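Local coordinates for protein aminofutalosine deaminase (Helicobacter pylori, PDB 7LKK) that deaminates aminofutalosine in the menaquinone pathway, using a metal ion held in the active site of an amidohydrolase-family fold, at residues L72-I76 and L361-T365. Sequence-based numbering, arbitrary orientation.
Sequences LPAFI and LLGAT
Phe75 turns one edge of its ring to segment 361-365, where the carbonyl of Ala364, the methyl of Thr365 and a methyl of Leu361 gather near the ring plane. Its CG lies beside the backbone N and anti to the carbonyl carbon (chi1 -70°), which puts the CD1/CE1 edge against Ala364 CB and Thr365 CG2. There CD1 of Phe75 sits 3.7 Å from CB of Ala364 and 3.8 Å from CG2 of Thr365, while CE1 approaches CD1 of Leu361 more loosely at 4.3 Å. Leu361 extends CD1 far enough to meet CD1 of Leu72 at 3.9 Å, the two side chains running at a slant to each other. Phe405 of helix 401-408 packs against both Leu72 and Phe75, and Leu338 of helix 338-348 touches both Phe75 and Ala364.

Beside this apolar patch the main chains are joined directly. Ile76 N donates to Ala364 O (2.9 Å) in a nearly straight bond, 172° at the hydrogen, and the same oxygen receives a bent CA-H...O contact from Phe75. Past this bond, CD1 of Ile76 rests 3.3 Å from the carbonyl oxygen of Thr365. A water lies between Ile76 O and Gly363 O, but its bonds are doubtful. Thr365 is itself anchored to the preceding turn: OG1 donates to Leu361 O from above the carbonyl plane, and Ala364 N reaches that oxygen from the opposite face. With the hydroxyl so engaged, CG2 is left to face Phe75.

The contact thus joins segment 361-365, where helix 353-364 passes through Thr365 into helix 366-371, to strand 69-80, which leads on to the metal ligands His79 and His81, as in the first barrel strand of the TIM-barrel amidohydrolases.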
# COMPACT_ATOMS: atom_id res chain seq x y z
N LEU A 72 19.00 -12.58 -3.72
CA LEU A 72 19.21 -11.20 -4.13
C LEU A 72 20.06 -10.53 -3.06
O LEU A 72 20.25 -11.07 -1.97
CB LEU A 72 17.87 -10.46 -4.33
CG LEU A 72 17.16 -9.88 -3.10
CD1 LEU A 72 16.18 -8.80 -3.53
CD2 LEU A 72 16.44 -10.97 -2.32
N PRO A 73 20.63 -9.36 -3.36
CA PRO A 73 21.39 -8.64 -2.32
C PRO A 73 20.48 -8.21 -1.18
O PRO A 73 19.30 -7.92 -1.37
CB PRO A 73 21.95 -7.42 -3.07
CG PRO A 73 21.87 -7.77 -4.51
CD PRO A 73 20.68 -8.66 -4.65
N ALA A 74 21.06 -8.17 0.02
CA ALA A 74 20.36 -7.55 1.14
C ALA A 74 20.01 -6.11 0.80
O ALA A 74 20.72 -5.43 0.06
CB ALA A 74 21.23 -7.60 2.41
N PHE A 75 18.88 -5.66 1.33
CA PHE A 75 18.40 -4.32 1.01
C PHE A 75 19.23 -3.26 1.72
O PHE A 75 19.90 -3.52 2.72
CB PHE A 75 16.93 -4.17 1.41
CG PHE A 75 15.98 -4.96 0.56
CD1 PHE A 75 16.09 -4.95 -0.82
CD2 PHE A 75 14.98 -5.72 1.15
CE1 PHE A 75 15.22 -5.69 -1.60
CE2 PHE A 75 14.10 -6.45 0.37
CZ PHE A 75 14.22 -6.44 -1.00
N ILE A 76 19.16 -2.05 1.19
CA ILE A 76 19.70 -0.86 1.83
C ILE A 76 18.54 0.10 2.06
O ILE A 76 17.82 0.45 1.12
CB ILE A 76 20.80 -0.19 0.99
CG1 ILE A 76 22.05 -1.07 0.94
CG2 ILE A 76 21.15 1.18 1.56
CD1 ILE A 76 22.09 -2.03 -0.23
N LEU A 361 13.18 -2.19 -7.22
CA LEU A 361 14.20 -3.13 -6.77
C LEU A 361 15.58 -2.48 -6.72
O LEU A 361 16.30 -2.61 -5.73
CB LEU A 361 14.21 -4.37 -7.67
CG LEU A 361 15.27 -5.43 -7.36
CD1 LEU A 361 15.15 -5.91 -5.92
CD2 LEU A 361 15.17 -6.60 -8.33
N LEU A 362 15.97 -1.80 -7.80
CA LEU A 362 17.25 -1.10 -7.80
C LEU A 362 17.26 0.03 -6.77
O LEU A 362 18.31 0.33 -6.19
CB LEU A 362 17.56 -0.55 -9.19
CG LEU A 362 17.76 -1.59 -10.29
CD1 LEU A 362 18.17 -0.93 -11.60
CD2 LEU A 362 18.79 -2.63 -9.86
N GLY A 363 16.11 0.66 -6.54
CA GLY A 363 16.01 1.67 -5.50
C GLY A 363 16.24 1.14 -4.10
O GLY A 363 16.60 1.90 -3.20
N ALA A 364 16.02 -0.16 -3.90
CA ALA A 364 16.21 -0.79 -2.60
C ALA A 364 17.54 -1.52 -2.48
O ALA A 364 17.85 -2.03 -1.39
CB ALA A 364 15.07 -1.78 -2.32
N THR A 365 18.33 -1.59 -3.55
CA THR A 365 19.58 -2.33 -3.51
C THR A 365 20.75 -1.47 -3.99
O THR A 365 21.36 -0.75 -3.20
CB THR A 365 19.48 -3.62 -4.33
OG1 THR A 365 19.11 -3.31 -5.68
CG2 THR A 365 18.44 -4.56 -3.73
O HOH W 1 17.98 1.75 -1.19